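Local coordinates for protein sphingomyelinase C (Streptomyces griseocarneus, PDB 7CNE) that is a sphingomyelinase C of the endonuclease/exonuclease/phosphatase family, with the two-sheet fold of the DNase I-like clan, at residues Q74-G79 and D83-T88; G90-T95 and W127-F132; A234-P239 and Y282-L287. All coordinates share one frame; numbering follows the deposited sequence.

Contact 1 of 3, residues Q74-G79 and D83-T88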
loop_
_atom_site.group_PDB
_atom_site.type_symbol
_atom_site.label_atom_id
_atom_site.label_comp_id
_atom_site.label_asym_id
_atom_site.label_seq_id
_atom_site.Cartn_x
_atom_site.Cartn_y
_atom_site.Cartn_z
ATOM N N GLN A 74 -10.407 -5.183 -10.213
ATOM C CA GLN A 74 -10.031 -4.941 -8.828
ATOM C C GLN A 74 -9.966 -6.245 -8.043
ATOM O O GLN A 74 -10.684 -7.206 -8.335
ATOM C CB GLN A 74 -11.015 -3.968 -8.157
ATOM C CG GLN A 74 -11.361 -2.726 -8.982
ATOM C CD GLN A 74 -12.269 -1.776 -8.221
ATOM O OE1 GLN A 74 -12.771 -2.125 -7.158
ATOM N NE2 GLN A 74 -12.456 -0.562 -8.742
ATOM N N THR A 75 -9.093 -6.260 -7.017
ATOM C CA THR A 75 -9.094 -7.348 -6.053
ATOM C C THR A 75 -10.023 -7.019 -4.898
ATOM O O THR A 75 -10.336 -5.851 -4.657
ATOM C CB THR A 75 -7.688 -7.581 -5.509
ATOM O OG1 THR A 75 -7.360 -6.534 -4.577
ATOM C CG2 THR A 75 -6.676 -7.612 -6.638
ATOM N N PRO A 76 -10.452 -8.022 -4.135
ATOM C CA PRO A 76 -11.013 -7.738 -2.809
ATOM C C PRO A 76 -9.970 -7.071 -1.918
ATOM O O PRO A 76 -8.788 -6.940 -2.259
ATOM C CB PRO A 76 -11.407 -9.122 -2.270
ATOM C CG PRO A 76 -11.442 -10.030 -3.480
ATOM C CD PRO A 76 -10.399 -9.468 -4.416
ATOM N N VAL A 77 -10.423 -6.625 -0.750
ATOM C CA VAL A 77 -9.488 -6.212 0.286
ATOM C C VAL A 77 -8.853 -7.458 0.885
ATOM O O VAL A 77 -9.557 -8.395 1.279
ATOM C CB VAL A 77 -10.197 -5.372 1.360
ATOM C CG1 VAL A 77 -9.209 -4.982 2.460
ATOM C CG2 VAL A 77 -10.826 -4.129 0.736
ATOM N N VAL A 78 -7.517 -7.485 0.932
ATOM C CA VAL A 78 -6.796 -8.656 1.421
ATOM C C VAL A 78 -7.252 -8.988 2.835
ATOM O O VAL A 78 -7.336 -8.106 3.701
ATOM C CB VAL A 78 -5.283 -8.407 1.395
ATOM C CG1 VAL A 78 -4.553 -9.422 2.285
ATOM C CG2 VAL A 78 -4.746 -8.444 -0.035
ATOM N N GLY A 79 -7.561 -10.260 3.067
ATOM C CA GLY A 79 -7.819 -10.754 4.400
ATOM C C GLY A 79 -9.256 -10.681 4.873
ATOM O O GLY A 79 -9.523 -11.090 6.005
ATOM N N ASP A 83 -13.357 -15.460 -0.461
ATOM C CA ASP A 83 -14.162 -15.214 -1.654
ATOM C C ASP A 83 -13.501 -14.209 -2.590
ATOM O O ASP A 83 -12.901 -13.224 -2.152
ATOM C CB ASP A 83 -15.541 -14.682 -1.267
ATOM C CG ASP A 83 -16.342 -15.670 -0.458
ATOM O OD1 ASP A 83 -16.215 -16.887 -0.714
ATOM O OD2 ASP A 83 -17.102 -15.222 0.429
ATOM N N GLY A 84 -13.656 -14.436 -3.890
ATOM C CA GLY A 84 -13.230 -13.447 -4.864
ATOM C C GLY A 84 -11.759 -13.473 -5.208
ATOM O O GLY A 84 -11.302 -12.595 -5.953
ATOM N N TRP A 85 -11.009 -14.435 -4.675
ATOM C CA TRP A 85 -9.609 -14.668 -5.000
ATOM C C TRP A 85 -9.468 -15.976 -5.763
ATOM O O TRP A 85 -10.248 -16.918 -5.561
ATOM C CB TRP A 85 -8.741 -14.758 -3.732
ATOM C CG TRP A 85 -8.770 -13.537 -2.864
ATOM C CD1 TRP A 85 -9.509 -13.352 -1.728
ATOM C CD2 TRP A 85 -8.011 -12.337 -3.053
ATOM N NE1 TRP A 85 -9.262 -12.108 -1.204
ATOM C CE2 TRP A 85 -8.350 -11.460 -1.999
ATOM C CE3 TRP A 85 -7.086 -11.913 -4.016
ATOM C CZ2 TRP A 85 -7.790 -10.182 -1.874
ATOM C CZ3 TRP A 85 -6.525 -10.628 -3.890
ATOM C CH2 TRP A 85 -6.881 -9.791 -2.822
ATOM N N ASP A 86 -8.444 -16.041 -6.620
ATOM C CA ASP A 86 -8.108 -17.304 -7.269
ATOM C C ASP A 86 -7.397 -18.264 -6.327
ATOM O O ASP A 86 -7.440 -19.479 -6.553
ATOM C CB ASP A 86 -7.247 -17.055 -8.509
ATOM C CG ASP A 86 -8.004 -16.315 -9.585
ATOM O OD1 ASP A 86 -9.163 -16.695 -9.849
ATOM O OD2 ASP A 86 -7.466 -15.330 -10.126
ATOM N N ALA A 87 -6.729 -17.748 -5.299
ATOM C CA ALA A 87 -6.134 -18.573 -4.256
ATOM C C ALA A 87 -5.905 -17.702 -3.027
ATOM O O ALA A 87 -5.817 -16.474 -3.125
ATOM C CB ALA A 87 -4.821 -19.221 -4.721
ATOM N N THR A 88 -5.850 -18.358 -1.863
ATOM C CA THR A 88 -5.454 -17.746 -0.597
ATOM C C THR A 88 -4.354 -18.606 0.007
ATOM O O THR A 88 -4.537 -19.817 0.158
ATOM C CB THR A 88 -6.632 -17.645 0.395
ATOM O OG1 THR A 88 -7.638 -16.755 -0.103
ATOM C CG2 THR A 88 -6.159 -17.166 1.780
HETATM O O HOH W 1 -10.534 -10.839 1.007
#

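Contact 2 of 3, residues G90-T95 and W127-F132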
loop_
_atom_site.group_PDB
_atom_site.type_symbol
_atom_site.label_atom_id
_atom_site.label_comp_id
_atom_site.label_asym_id
_atom_site.label_seq_id
_atom_site.Cartn_x
_atom_site.Cartn_y
_atom_site.Cartn_z
ATOM N N GLY A 90 -0.648 -18.481 2.920
ATOM C CA GLY A 90 -0.136 -17.878 4.145
ATOM C C GLY A 90 -1.006 -18.188 5.356
ATOM O O GLY A 90 -1.918 -19.025 5.308
ATOM N N LYS A 91 -0.719 -17.495 6.466
ATOM C CA LYS A 91 -1.367 -17.792 7.752
ATOM C C LYS A 91 -2.725 -17.097 7.891
ATOM O O LYS A 91 -2.999 -16.386 8.862
ATOM C CB LYS A 91 -0.455 -17.415 8.915
ATOM C CG LYS A 91 0.548 -18.497 9.290
ATOM C CD LYS A 91 1.494 -18.041 10.396
ATOM C CE LYS A 91 2.634 -19.031 10.564
ATOM N NZ LYS A 91 3.693 -18.530 11.487
ATOM N N TYR A 92 -3.593 -17.352 6.909
ATOM C CA TYR A 92 -4.929 -16.768 6.905
ATOM C C TYR A 92 -5.727 -17.261 8.110
ATOM O O TYR A 92 -5.691 -18.441 8.450
ATOM C CB TYR A 92 -5.648 -17.131 5.598
ATOM C CG TYR A 92 -7.115 -16.743 5.550
ATOM C CD1 TYR A 92 -7.507 -15.441 5.223
ATOM C CD2 TYR A 92 -8.109 -17.678 5.809
ATOM C CE1 TYR A 92 -8.859 -15.086 5.174
ATOM C CE2 TYR A 92 -9.452 -17.335 5.766
ATOM C CZ TYR A 92 -9.820 -16.042 5.446
ATOM O OH TYR A 92 -11.153 -15.707 5.408
ATOM N N SER A 93 -6.445 -16.347 8.760
ATOM C CA SER A 93 -7.347 -16.677 9.858
ATOM C C SER A 93 -8.784 -16.381 9.455
ATOM O O SER A 93 -9.083 -15.279 8.983
ATOM C CB SER A 93 -6.990 -15.883 11.112
ATOM O OG SER A 93 -8.084 -15.848 12.005
ATOM N N ALA A 94 -9.677 -17.360 9.652
ATOM C CA ALA A 94 -11.084 -17.167 9.320
ATOM C C ALA A 94 -11.857 -16.469 10.432
ATOM O O ALA A 94 -12.956 -15.966 10.190
ATOM C CB ALA A 94 -11.751 -18.509 9.002
ATOM N N THR A 95 -11.308 -16.418 11.642
ATOM C CA THR A 95 -12.032 -15.844 12.762
ATOM C C THR A 95 -11.650 -14.403 13.045
ATOM O O THR A 95 -12.451 -13.672 13.635
ATOM C CB THR A 95 -11.804 -16.685 14.028
ATOM O OG1 THR A 95 -10.418 -16.634 14.375
ATOM C CG2 THR A 95 -12.189 -18.138 13.784
ATOM N N TRP A 127 -2.329 -10.009 14.907
ATOM C CA TRP A 127 -3.692 -10.436 15.195
ATOM C C TRP A 127 -4.648 -10.187 14.040
ATOM O O TRP A 127 -5.803 -10.614 14.111
ATOM C CB TRP A 127 -4.175 -9.744 16.480
ATOM C CG TRP A 127 -3.235 -10.092 17.591
ATOM C CD1 TRP A 127 -2.299 -9.283 18.166
ATOM C CD2 TRP A 127 -3.078 -11.382 18.187
ATOM N NE1 TRP A 127 -1.582 -9.988 19.112
ATOM C CE2 TRP A 127 -2.047 -11.277 19.145
ATOM C CE3 TRP A 127 -3.723 -12.612 18.020
ATOM C CZ2 TRP A 127 -1.652 -12.356 19.936
ATOM C CZ3 TRP A 127 -3.328 -13.682 18.811
ATOM C CH2 TRP A 127 -2.301 -13.545 19.750
ATOM N N SER A 128 -4.195 -9.549 12.969
ATOM C CA SER A 128 -5.057 -9.259 11.837
ATOM C C SER A 128 -4.524 -9.975 10.597
ATOM O O SER A 128 -3.418 -10.520 10.595
ATOM C CB SER A 128 -5.170 -7.743 11.623
ATOM O OG SER A 128 -3.957 -7.192 11.160
ATOM N N ASN A 129 -5.329 -9.991 9.537
ATOM C CA ASN A 129 -4.962 -10.723 8.321
ATOM C C ASN A 129 -4.126 -9.850 7.384
ATOM O O ASN A 129 -4.427 -9.714 6.195
ATOM C CB ASN A 129 -6.214 -11.235 7.618
ATOM C CG ASN A 129 -6.619 -12.628 8.066
ATOM O OD1 ASN A 129 -5.809 -13.394 8.609
ATOM N ND2 ASN A 129 -7.890 -12.966 7.844
ATOM N N LYS A 130 -3.067 -9.244 7.928
ATOM C CA LYS A 130 -2.140 -8.472 7.113
ATOM C C LYS A 130 -1.424 -9.397 6.137
ATOM O O LYS A 130 -1.088 -10.537 6.468
ATOM C CB LYS A 130 -1.129 -7.740 8.004
ATOM C CG LYS A 130 -1.663 -6.452 8.652
ATOM C CD LYS A 130 -1.825 -5.359 7.596
ATOM C CE LYS A 130 -2.525 -4.134 8.158
ATOM N NZ LYS A 130 -1.588 -3.203 8.833
ATOM N N GLY A 131 -1.204 -8.915 4.916
ATOM C CA GLY A 131 -0.616 -9.766 3.906
ATOM C C GLY A 131 -0.369 -9.042 2.606
ATOM O O GLY A 131 -0.187 -7.819 2.603
ATOM N N PHE A 132 -0.353 -9.771 1.493
ATOM C CA PHE A 132 -0.164 -9.131 0.202
ATOM C C PHE A 132 -1.107 -9.726 -0.834
ATOM O O PHE A 132 -1.581 -10.861 -0.705
ATOM C CB PHE A 132 1.306 -9.204 -0.286
ATOM C CG PHE A 132 1.883 -10.598 -0.405
ATOM C CD1 PHE A 132 2.522 -11.199 0.675
ATOM C CD2 PHE A 132 1.855 -11.276 -1.612
ATOM C CE1 PHE A 132 3.082 -12.460 0.556
ATOM C CE2 PHE A 132 2.428 -12.548 -1.732
ATOM C CZ PHE A 132 3.040 -13.130 -0.641
#

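Contact 3 of 3, residues A234-P239 and Y282-L287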
loop_
_atom_site.group_PDB
_atom_site.type_symbol
_atom_site.label_atom_id
_atom_site.label_comp_id
_atom_site.label_asym_id
_atom_site.label_seq_id
_atom_site.Cartn_x
_atom_site.Cartn_y
_atom_site.Cartn_z
ATOM N N ALA A 234 -0.808 13.179 10.114
ATOM C CA ALA A 234 0.348 12.561 10.758
ATOM C C ALA A 234 0.832 13.403 11.932
ATOM O O ALA A 234 1.243 12.861 12.967
ATOM C CB ALA A 234 1.480 12.344 9.752
ATOM N N ALA A 235 0.785 14.736 11.791
ATOM C CA ALA A 235 1.226 15.616 12.869
ATOM C C ALA A 235 0.319 15.519 14.090
ATOM O O ALA A 235 0.793 15.661 15.223
ATOM C CB ALA A 235 1.294 17.063 12.379
ATOM N N TYR A 236 -0.976 15.280 13.882
ATOM C CA TYR A 236 -1.885 15.117 15.010
ATOM C C TYR A 236 -1.659 13.790 15.722
ATOM O O TYR A 236 -1.724 13.721 16.954
ATOM C CB TYR A 236 -3.331 15.217 14.538
ATOM C CG TYR A 236 -4.336 14.901 15.615
ATOM C CD1 TYR A 236 -4.532 15.773 16.680
ATOM C CD2 TYR A 236 -5.076 13.729 15.583
ATOM C CE1 TYR A 236 -5.451 15.495 17.676
ATOM C CE2 TYR A 236 -5.998 13.441 16.578
ATOM C CZ TYR A 236 -6.179 14.329 17.623
ATOM O OH TYR A 236 -7.090 14.056 18.620
ATOM N N ARG A 237 -1.400 12.724 14.967
ATOM C CA ARG A 237 -1.312 11.396 15.565
ATOM C C ARG A 237 0.066 11.100 16.138
ATOM O O ARG A 237 0.181 10.282 17.054
ATOM C CB ARG A 237 -1.671 10.323 14.533
ATOM C CG ARG A 237 -3.096 10.389 14.011
ATOM C CD ARG A 237 -3.310 9.307 12.976
ATOM N NE ARG A 237 -3.264 7.977 13.574
ATOM C CZ ARG A 237 -2.655 6.929 13.030
ATOM N NH1 ARG A 237 -2.022 7.047 11.870
ATOM N NH2 ARG A 237 -2.679 5.759 13.648
ATOM N N TYR A 238 1.119 11.721 15.603
ATOM C CA TYR A 238 2.494 11.435 16.018
ATOM C C TYR A 238 3.277 12.738 16.116
ATOM O O TYR A 238 4.250 12.950 15.391
ATOM C CB TYR A 238 3.168 10.471 15.041
ATOM C CG TYR A 238 2.452 9.156 14.866
ATOM C CD1 TYR A 238 1.683 8.906 13.735
ATOM C CD2 TYR A 238 2.545 8.159 15.829
ATOM C CE1 TYR A 238 1.028 7.697 13.569
ATOM C CE2 TYR A 238 1.894 6.950 15.674
ATOM C CZ TYR A 238 1.139 6.724 14.544
ATOM O OH TYR A 238 0.490 5.521 14.391
ATOM N N PRO A 239 2.884 13.629 17.031
ATOM C CA PRO A 239 3.520 14.957 17.073
ATOM C C PRO A 239 4.977 14.949 17.527
ATOM O O PRO A 239 5.692 15.915 17.235
ATOM C CB PRO A 239 2.632 15.732 18.058
ATOM C CG PRO A 239 2.109 14.669 18.973
ATOM C CD PRO A 239 1.886 13.462 18.102
ATOM N N TYR A 282 -11.718 19.411 15.331
ATOM C CA TYR A 282 -10.406 19.263 14.719
ATOM C C TYR A 282 -10.556 19.389 13.211
ATOM O O TYR A 282 -11.414 18.729 12.614
ATOM C CB TYR A 282 -9.776 17.913 15.085
ATOM C CG TYR A 282 -9.475 17.748 16.558
ATOM C CD1 TYR A 282 -8.317 18.277 17.115
ATOM C CD2 TYR A 282 -10.350 17.058 17.394
ATOM C CE1 TYR A 282 -8.035 18.126 18.467
ATOM C CE2 TYR A 282 -10.074 16.896 18.747
ATOM C CZ TYR A 282 -8.917 17.435 19.277
ATOM O OH TYR A 282 -8.636 17.287 20.618
ATOM N N THR A 283 -9.733 20.239 12.599
ATOM C CA THR A 283 -9.772 20.465 11.160
ATOM C C THR A 283 -8.468 19.992 10.530
ATOM O O THR A 283 -7.385 20.327 11.013
ATOM C CB THR A 283 -10.020 21.944 10.836
ATOM O OG1 THR A 283 -11.313 22.327 11.326
ATOM C CG2 THR A 283 -9.980 22.169 9.326
ATOM N N TYR A 284 -8.579 19.222 9.452
ATOM C CA TYR A 284 -7.427 18.669 8.754
ATOM C C TYR A 284 -7.444 19.110 7.297
ATOM O O TYR A 284 -8.497 19.430 6.737
ATOM C CB TYR A 284 -7.416 17.137 8.838
ATOM C CG TYR A 284 -7.405 16.637 10.265
ATOM C CD1 TYR A 284 -8.587 16.331 10.927
ATOM C CD2 TYR A 284 -6.209 16.499 10.955
ATOM C CE1 TYR A 284 -8.577 15.883 12.251
ATOM C CE2 TYR A 284 -6.187 16.051 12.268
ATOM C CZ TYR A 284 -7.374 15.748 12.908
ATOM O OH TYR A 284 -7.340 15.308 14.209
ATOM N N THR A 285 -6.257 19.118 6.683
ATOM C CA THR A 285 -6.115 19.508 5.283
ATOM C C THR A 285 -5.375 18.441 4.486
ATOM O O THR A 285 -4.718 18.751 3.491
ATOM C CB THR A 285 -5.405 20.858 5.146
ATOM O OG1 THR A 285 -4.304 20.920 6.055
ATOM C CG2 THR A 285 -6.375 22.022 5.420
ATOM N N ASP A 286 -5.465 17.179 4.918
ATOM C CA ASP A 286 -4.935 16.052 4.159
ATOM C C ASP A 286 -5.937 14.914 4.205
ATOM O O ASP A 286 -6.724 14.804 5.152
ATOM C CB ASP A 286 -3.586 15.557 4.693
ATOM C CG ASP A 286 -2.533 16.641 4.695
ATOM O OD1 ASP A 286 -2.488 17.412 5.675
ATOM O OD2 ASP A 286 -1.767 16.727 3.712
ATOM N N LEU A 287 -5.903 14.066 3.175
ATOM C CA LEU A 287 -6.847 12.961 3.097
ATOM C C LEU A 287 -6.352 11.721 3.832
ATOM O O LEU A 287 -7.133 10.788 4.049
ATOM C CB LEU A 287 -7.150 12.632 1.633
ATOM C CG LEU A 287 -7.937 13.733 0.905
ATOM C CD1 LEU A 287 -8.190 13.365 -0.552
ATOM C CD2 LEU A 287 -9.252 14.008 1.617
#

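Contact 1 of 3, residues Q74-G79 and D83-T88
P76 lies flat over the indole of W85, its CD 3.7 Å from the centroid of the six-membered ring of W85 and 10° off the ring normal, a CH-pi contact over one face. The proline ring spans the join of the two indole rings: CD reaches over the benzo part, while CG and CB lie nearer the pyrrole side, around CE2 and NE1. CG also rests against the carbonyl oxygen of G84, 3.6 Å from P76 CG to G84 O. W85 puts CG beside its own backbone N and anti to its carbonyl carbon (chi1 -59°); this swings the indole from the loop toward 74-79, and chi2 of 99° turns its plane across the side-chain stem to present a face to P76. T75 CB and V78 CG2 come obliquely to the outer benzo atoms, beside P76 O: T75 CB meets W85 CH2 at 3.6 Å, and V78 CG2, its side chain crossing at about a right angle, meets the same CH2 at 3.8 Å. T75 has OG1 between its backbone N and carbonyl carbon, from where it bonds P76 O at 2.8 Å. At the polar edge a water lies in the indole plane, accepting from W85 NE1 at 2.8 Å and lying 2.6 Å from V77 O, so that it bridges the two and satisfies the buried N-H. Beyond the segments, W85 touches Q115 and A133 of strands 110-117 and 131-139. The arrangement is a proline-on-tryptophan CH-pi contact in the loop leading from strand 73-74 to strand 87-90, which belong to different sheets of the DNase I-like fold.

Contact 2 of 3, residues G90-T95 and W127-F132
N129 and S93 join through a pair of hydrogen bonds from the N129 amide to the backbone N and O of S93, linking the loop after strand 87-90 to the approach of strand 131-139 in the DNase I-like fold. N129 is the centre of an inverse gamma turn, and its CB points toward 90-95. From CB the chain leads to CG, which lies 3.7 Å from S93 O, and there the amide divides. OD1 takes the backbone N-H of S93 at 3.0 Å, in the carbonyl plane and on a lone pair, and also lies near S93 CB. ND2 returns a hydrogen to S93 O at 2.8 Å, with an N-H...O angle of 164° and the acceptor close to the amide plane. With both ends engaged by one residue, the amide's rotation is fixed; ND2 has a further acceptor in G79 O. The ring of Y92, placed by CG anti to the backbone N (chi1 172°), is nearly parallel to the amide, the planes 18° apart, though the side chains cross obliquely. The S93 hydroxyl accepts from T96 N and, in an ST turn, from T95 N at 3.3 Å, and bonds weakly to a bound EPE. Beside these bonds, Y92 CE1 stands 3.5 Å from N129 ND2.

Contact 3 of 3, residues A234-P239 and Y282-L287
Y236 sets CG anti to its backbone N (chi1 173°), sending its ring from helix 232-237 toward strand 281-284, where Y282 (chi1 -64°) and Y284 (chi1 -58°) both keep CG beside the backbone N and aim back at the helix. The three rings form an aromatic cluster between that helix and the two-stranded antiparallel hairpin 273-276/281-284. Y284 offers an edge to the face of Y236 in an offset edge-to-face pair, centroids 5.7 Å apart. Its hydroxyl end leads: OH sits over the Y236 ring, displaced toward the rim on the CD2 side, while CE2 comes to 3.7 Å from Y236 CB, which lies in the plane of the Y284 ring. Y282 meets Y236 obliquely, centroids 5.1 Å apart, with Y236 CE1 against Y282 CE1 at 3.8 Å. Y236 OH rests over a face of Y282, also toward its rim. Y236 thus touches Y284 through its ring and CB, and Y282 through the CE1-to-hydroxyl end. Y284 is buried, and its ring also meets those of W273 and W28; Y236 is solvent-exposed. The closest approach joins Y284 OH to Y236 CD2, 3.1 Å apart.

In the fold
The contacts follow one another along the chain, each closing before the next opens. Contacts 1 and 2 are neighbours, their centres 12 Å apart, and both reach the six-stranded mixed sheet through strands 87-90 and 131-139. They meet directly: G79 O and N129 ND2 are 3.1 Å apart, a probable hydrogen bond, and V78 packs on N129 and F132. Both join loops that flank strands 87-90 and 131-139 of that sheet. Contact 3 lies on the opposite side of the chain's centre from contact 1, about 32 Å between centres, and 29 Å from contact 2. It packs hairpin 273-276/281-284, a separate two-stranded sheet, on helix 232-237.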